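Local coordinates for tetratricopeptide TPR_2 repeat protein (Thermobaculum terrenum, PDB 5DJS) that is of undescribed function but joins tetratricopeptide repeats to a glycosyltransferase family 41 region of the GT-B clan, with uridine-5'-diphosphate bound, at residues V283-L288 against S305-L309; A455-L460 against R484-L489. The protein carries 1 engineered substitution. All coordinates share one frame; numbering follows the deposited sequence.

Interaction 1 of 2, residues V283-L288 against S305-L309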
loop_
_atom_site.group_PDB
_atom_site.type_symbol
_atom_site.label_atom_id
_atom_site.label_comp_id
_atom_site.label_asym_id
_atom_site.label_seq_id
_atom_site.Cartn_x
_atom_site.Cartn_y
_atom_site.Cartn_z
ATOM N N VAL A 283 5.455 13.630 -4.355
ATOM C CA VAL A 283 6.348 13.220 -5.470
ATOM C C VAL A 283 5.746 12.089 -6.339
ATOM O O VAL A 283 5.723 10.921 -5.932
ATOM C CB VAL A 283 7.728 12.768 -4.939
ATOM C CG1 VAL A 283 8.638 12.323 -6.074
ATOM C CG2 VAL A 283 8.391 13.888 -4.159
ATOM N N GLY A 284 5.279 12.453 -7.537
ATOM C CA GLY A 284 4.725 11.501 -8.510
ATOM C C GLY A 284 5.557 11.466 -9.784
ATOM O O GLY A 284 6.797 11.487 -9.733
ATOM N N ASP A 285 4.875 11.392 -10.925
ATOM C CA ASP A 285 5.534 11.513 -12.236
ATOM C C ASP A 285 4.540 11.935 -13.324
ATOM O O ASP A 285 3.341 12.069 -13.051
ATOM C CB ASP A 285 6.325 10.244 -12.601
ATOM C CG ASP A 285 5.462 9.102 -13.095
ATOM O OD1 ASP A 285 4.719 9.300 -14.084
ATOM O OD2 ASP A 285 5.591 7.982 -12.543
ATOM N N GLN A 286 5.036 12.147 -14.539
ATOM C CA GLN A 286 4.256 12.825 -15.588
ATOM C C GLN A 286 3.117 12.005 -16.166
ATOM O O GLN A 286 2.113 12.569 -16.588
ATOM C CB GLN A 286 5.171 13.284 -16.714
ATOM C CG GLN A 286 6.175 14.329 -16.277
ATOM C CD GLN A 286 7.097 14.730 -17.405
ATOM O OE1 GLN A 286 7.751 13.880 -18.022
ATOM N NE2 GLN A 286 7.156 16.024 -17.690
ATOM N N HIS A 287 3.278 10.685 -16.188
ATOM C CA HIS A 287 2.201 9.774 -16.584
ATOM C C HIS A 287 1.261 9.485 -15.417
ATOM O O HIS A 287 0.039 9.403 -15.599
ATOM C CB HIS A 287 2.778 8.470 -17.121
ATOM C CG HIS A 287 3.666 8.651 -18.315
ATOM N ND1 HIS A 287 3.371 9.525 -19.340
ATOM C CD2 HIS A 287 4.832 8.051 -18.655
ATOM C CE1 HIS A 287 4.324 9.465 -20.254
ATOM N NE2 HIS A 287 5.221 8.578 -19.861
ATOM N N LEU A 288 1.836 9.341 -14.224
ATOM C CA LEU A 288 1.084 9.008 -13.011
ATOM C C LEU A 288 0.081 10.075 -12.566
ATOM O O LEU A 288 -0.994 9.723 -12.079
ATOM C CB LEU A 288 2.046 8.693 -11.851
ATOM C CG LEU A 288 1.434 8.190 -10.532
ATOM C CD1 LEU A 288 0.721 6.859 -10.724
ATOM C CD2 LEU A 288 2.498 8.053 -9.459
ATOM N N SER A 305 10.311 13.319 -14.398
ATOM C CA SER A 305 10.352 12.975 -15.836
ATOM C C SER A 305 10.822 11.530 -16.107
ATOM O O SER A 305 11.295 11.218 -17.191
ATOM C CB SER A 305 11.262 13.971 -16.547
ATOM O OG SER A 305 12.534 13.957 -15.921
ATOM N N ARG A 306 10.716 10.673 -15.097
ATOM C CA ARG A 306 10.856 9.228 -15.209
ATOM C C ARG A 306 9.725 8.606 -14.350
ATOM O O ARG A 306 8.914 9.329 -13.771
ATOM C CB ARG A 306 12.217 8.799 -14.657
ATOM C CG ARG A 306 12.386 9.112 -13.180
ATOM C CD ARG A 306 13.640 8.557 -12.553
ATOM N NE ARG A 306 13.993 7.177 -12.904
ATOM C CZ ARG A 306 13.326 6.074 -12.584
ATOM N NH1 ARG A 306 12.178 6.111 -11.929
ATOM N NH2 ARG A 306 13.809 4.898 -12.943
ATOM N N PHE A 307 9.716 7.280 -14.225
ATOM C CA PHE A 307 8.779 6.579 -13.345
ATOM C C PHE A 307 9.020 6.989 -11.890
ATOM O O PHE A 307 10.164 7.191 -11.491
ATOM C CB PHE A 307 8.931 5.059 -13.521
ATOM C CG PHE A 307 7.908 4.240 -12.779
ATOM C CD1 PHE A 307 6.543 4.435 -12.994
ATOM C CD2 PHE A 307 8.307 3.247 -11.877
ATOM C CE1 PHE A 307 5.605 3.673 -12.320
ATOM C CE2 PHE A 307 7.369 2.480 -11.202
ATOM C CZ PHE A 307 6.014 2.690 -11.428
ATOM N N TYR A 308 7.948 7.113 -11.100
ATOM C CA TYR A 308 8.063 7.647 -9.730
ATOM C C TYR A 308 8.735 6.728 -8.697
ATOM O O TYR A 308 8.813 7.108 -7.538
ATOM C CB TYR A 308 6.695 8.121 -9.218
ATOM C CG TYR A 308 5.783 7.050 -8.610
ATOM C CD1 TYR A 308 5.315 5.965 -9.368
ATOM C CD2 TYR A 308 5.356 7.151 -7.285
ATOM C CE1 TYR A 308 4.476 5.010 -8.814
ATOM C CE2 TYR A 308 4.513 6.201 -6.724
ATOM C CZ TYR A 308 4.076 5.132 -7.489
ATOM O OH TYR A 308 3.237 4.194 -6.929
ATOM N N LEU A 309 9.215 5.550 -9.107
ATOM C CA LEU A 309 9.864 4.597 -8.212
ATOM C C LEU A 309 11.101 3.990 -8.875
ATOM O O LEU A 309 11.192 3.997 -10.105
ATOM C CB LEU A 309 8.893 3.467 -7.891
ATOM C CG LEU A 309 7.553 3.854 -7.275
ATOM C CD1 LEU A 309 6.632 2.656 -7.217
ATOM C CD2 LEU A 309 7.777 4.379 -5.884
#
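Asp285 OD2 accepts a hydrogen bond from the backbone N of Tyr308 at 2.9 Å, a weak, bent bond across the contact, and is also hydrogen-bonded to the hydroxyl of Ser450. The other carboxylate oxygen is turned back on its own chain. Asp285 OD1 takes a nearly straight bond of 2.9 Å from Leu288 N, three residues on, which comes from above the carboxylate plane in an Asx motif, and a weaker one from His287 N; Trp454 NE1 adds a further bond. One buried carboxylate thus ties the turn 286-288 to the loop 305-309, and so many donors would be expected to favour its ionised form. With CG lying between the backbone N and the carbonyl carbon (chi1 78°), the carboxylate is placed between the turn and the loop, OD1 facing Leu288 N and OD2 facing Tyr308 N.

The apolar half of the contact belongs to Tyr308. Leu288 CD2 sits over the centre of its ring, 3.4 Å from the centroid, in a CH-pi contact, while Leu309 CG covers the opposite face, so that the phenol ring lies between two leucines. Beside it, Gly284 O meets Tyr308 CB at 3.4 Å. At the outer end the extended Gln286 side chain brings OE1 to within 3.5 Å of Ser305 CA.

Strand 281-285 is an inner strand of a parallel sheet, joined by backbone hydrogen bonds between Val283 and Thr266 and between Gly284 and Val302 of the outermost strand 300-304. Where these neighbouring strands give way to loops, helix 447-454 packs on His287 and Phe307, and helix 479-521 meets Val283 and Arg306, the latter in a salt bridge to Asp500.

Interaction 2 of 2, residues A455-L460 against R484-L489; sequences AGLQEL and RLREHL
The salt bridge between Glu459 and Arg484 is the polar part of this contact. Arg484 NH2 donates to Glu459 OE2 at 2.9 Å in a nearly straight bond that uses the syn lone pair, and NH1 of the same arginine adds a weak bond of 3.4 Å to that oxygen. Carboxylate and guanidinium lie nearly coplanar, 19° apart, and meet at the guanidinium edge. A bend at chi3 (62°) turns the Arg484 chain, extended as far as CD, toward the acid.

The backbone of 455-460 shows how a chain leaves a helix. Gly456, with positive phi, is the C-prime residue of a Schellman motif ending helix 447-454: Leu457 N bonds back to Leu452 O and Gly456 N to Arg453 O. The turn brings the Ala455 carbonyl and Gly456 CA up to CE1 of the His488 ring, ahead of a short 3-10 turn that leads into strand 461-462.

Apolar contacts centre on Leu457, whose two methyls part company. CD2 lies over one face of the His488 imidazole, 4.2 Å from its centroid, as a CH-pi contact, whereas Leu457 CD1 meets Leu489 CD1 at 3.6 Å. Farther along, Leu460 CD2 lies 3.9 Å from Leu485 CD2, the two side chains lying antiparallel alongside each other, and Leu475 of helix 465-477 touches both leucines.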
loop_
_atom_site.group_PDB
_atom_site.type_symbol
_atom_site.label_atom_id
_atom_site.label_comp_id
_atom_site.label_asym_id
_atom_site.label_seq_id
_atom_site.Cartn_x
_atom_site.Cartn_y
_atom_site.Cartn_z
ATOM N N ALA A 455 8.512 2.177 -19.539
ATOM C CA ALA A 455 9.296 1.010 -19.955
ATOM C C ALA A 455 9.102 0.640 -21.446
ATOM O O ALA A 455 9.502 -0.446 -21.870
ATOM C CB ALA A 455 8.961 -0.175 -19.057
ATOM N N GLY A 456 8.493 1.529 -22.236
ATOM C CA GLY A 456 8.293 1.291 -23.669
ATOM C C GLY A 456 7.028 0.530 -24.046
ATOM O O GLY A 456 6.675 0.474 -25.220
ATOM N N LEU A 457 6.311 -0.007 -23.058
ATOM C CA LEU A 457 5.189 -0.912 -23.298
ATOM C C LEU A 457 3.819 -0.206 -23.299
ATOM O O LEU A 457 2.874 -0.684 -22.695
ATOM C CB LEU A 457 5.231 -2.044 -22.262
ATOM C CG LEU A 457 6.512 -2.892 -22.249
ATOM C CD1 LEU A 457 6.618 -3.722 -20.985
ATOM C CD2 LEU A 457 6.570 -3.806 -23.458
ATOM N N GLN A 458 3.711 0.905 -24.024
ATOM C CA GLN A 458 2.438 1.653 -24.132
ATOM C C GLN A 458 1.322 0.890 -24.866
ATOM O O GLN A 458 0.136 1.241 -24.740
ATOM C CB GLN A 458 2.608 3.068 -24.751
ATOM C CG GLN A 458 3.466 3.223 -26.013
ATOM C CD GLN A 458 4.985 3.344 -25.774
ATOM O OE1 GLN A 458 5.770 2.916 -26.624
ATOM N NE2 GLN A 458 5.405 3.914 -24.633
ATOM N N GLU A 459 1.695 -0.134 -25.630
ATOM C CA GLU A 459 0.724 -0.984 -26.324
ATOM C C GLU A 459 -0.073 -1.882 -25.361
ATOM O O GLU A 459 -1.110 -2.422 -25.748
ATOM C CB GLU A 459 1.419 -1.827 -27.402
ATOM C CG GLU A 459 2.231 -2.985 -26.860
ATOM C CD GLU A 459 3.334 -3.407 -27.800
ATOM O OE1 GLU A 459 4.455 -2.887 -27.653
ATOM O OE2 GLU A 459 3.081 -4.253 -28.682
ATOM N N LEU A 460 0.409 -2.041 -24.124
ATOM C CA LEU A 460 -0.330 -2.744 -23.070
ATOM C C LEU A 460 -1.187 -1.823 -22.170
ATOM O O LEU A 460 -1.634 -2.240 -21.101
ATOM C CB LEU A 460 0.651 -3.544 -22.204
ATOM C CG LEU A 460 1.631 -4.473 -22.920
ATOM C CD1 LEU A 460 2.398 -5.310 -21.911
ATOM C CD2 LEU A 460 0.909 -5.386 -23.897
ATOM N N ARG A 484 8.018 -11.302 -28.659
ATOM C CA ARG A 484 8.552 -9.948 -28.820
ATOM C C ARG A 484 8.622 -9.220 -27.476
ATOM O O ARG A 484 9.670 -8.683 -27.090
ATOM C CB ARG A 484 7.720 -9.154 -29.829
ATOM C CG ARG A 484 8.217 -7.737 -30.057
ATOM C CD ARG A 484 7.660 -7.119 -31.339
ATOM N NE ARG A 484 6.207 -7.018 -31.290
ATOM C CZ ARG A 484 5.515 -6.119 -30.585
ATOM N NH1 ARG A 484 6.125 -5.188 -29.847
ATOM N NH2 ARG A 484 4.185 -6.150 -30.614
ATOM N N LEU A 485 7.500 -9.231 -26.763
ATOM C CA LEU A 485 7.403 -8.605 -25.447
ATOM C C LEU A 485 8.299 -9.280 -24.402
ATOM O O LEU A 485 8.914 -8.587 -23.600
ATOM C CB LEU A 485 5.942 -8.554 -24.980
ATOM C CG LEU A 485 5.045 -7.382 -25.434
ATOM C CD1 LEU A 485 5.419 -6.762 -26.777
ATOM C CD2 LEU A 485 3.586 -7.823 -25.464
ATOM N N ARG A 486 8.407 -10.608 -24.417
ATOM C CA ARG A 486 9.342 -11.298 -23.499
ATOM C C ARG A 486 10.810 -10.850 -23.681
ATOM O O ARG A 486 11.573 -10.791 -22.716
ATOM C CB ARG A 486 9.240 -12.821 -23.631
ATOM C CG ARG A 486 9.786 -13.580 -22.426
ATOM C CD ARG A 486 9.253 -15.004 -22.384
ATOM N NE ARG A 486 9.744 -15.777 -21.240
ATOM C CZ ARG A 486 10.961 -16.326 -21.136
ATOM N NH1 ARG A 486 11.269 -17.021 -20.044
ATOM N NH2 ARG A 486 11.883 -16.188 -22.092
ATOM N N GLU A 487 11.186 -10.524 -24.919
ATOM C CA GLU A 487 12.532 -10.015 -25.227
ATOM C C GLU A 487 12.699 -8.537 -24.880
ATOM O O GLU A 487 13.763 -8.115 -24.392
ATOM C CB GLU A 487 12.881 -10.227 -26.706
ATOM C CG GLU A 487 13.886 -11.336 -26.939
ATOM C CD GLU A 487 15.292 -10.966 -26.484
ATOM O OE1 GLU A 487 15.836 -9.920 -26.931
ATOM O OE2 GLU A 487 15.857 -11.736 -25.672
ATOM N N HIS A 488 11.657 -7.748 -25.151
ATOM C CA HIS A 488 11.627 -6.344 -24.725
ATOM C C HIS A 488 11.901 -6.247 -23.220
ATOM O O HIS A 488 12.710 -5.429 -22.787
ATOM C CB HIS A 488 10.276 -5.707 -25.055
ATOM C CG HIS A 488 10.319 -4.215 -25.153
ATOM N ND1 HIS A 488 10.636 -3.403 -24.085
ATOM C CD2 HIS A 488 10.072 -3.390 -26.199
ATOM C CE1 HIS A 488 10.590 -2.140 -24.472
ATOM N NE2 HIS A 488 10.247 -2.104 -25.747
ATOM N N LEU A 489 11.230 -7.105 -22.449
ATOM C CA LEU A 489 11.429 -7.189 -21.003
ATOM C C LEU A 489 12.815 -7.704 -20.598
ATOM O O LEU A 489 13.356 -7.264 -19.586
ATOM C CB LEU A 489 10.334 -8.049 -20.322
ATOM C CG LEU A 489 9.001 -7.430 -19.844
ATOM C CD1 LEU A 489 9.093 -5.927 -19.598
ATOM C CD2 LEU A 489 7.836 -7.705 -20.779
#

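In the fold
Both contacts involve helices 447-454 and 479-521, in different ways. Helix 447-454 packs by its side chains on interaction 1 and ends in the turn that opens interaction 2; helix 479-521 supplies residues 484-489 to interaction 2, and farther along it Asp500, Phe504 and Leu508 reach interaction 1. This helix thus runs from the sheet that ends in strand 461-462 to the one that ends in strand 300-304, as a C-terminal helix does in many GT-B proteins. The two centres are 19 Å apart, the nearest atoms about 7 Å, without touching. At interaction 1 the Tyr308 side chain is about 8 Å from the bound uridine-5'-diphosphate and touches Cys422, a residue of that pocket.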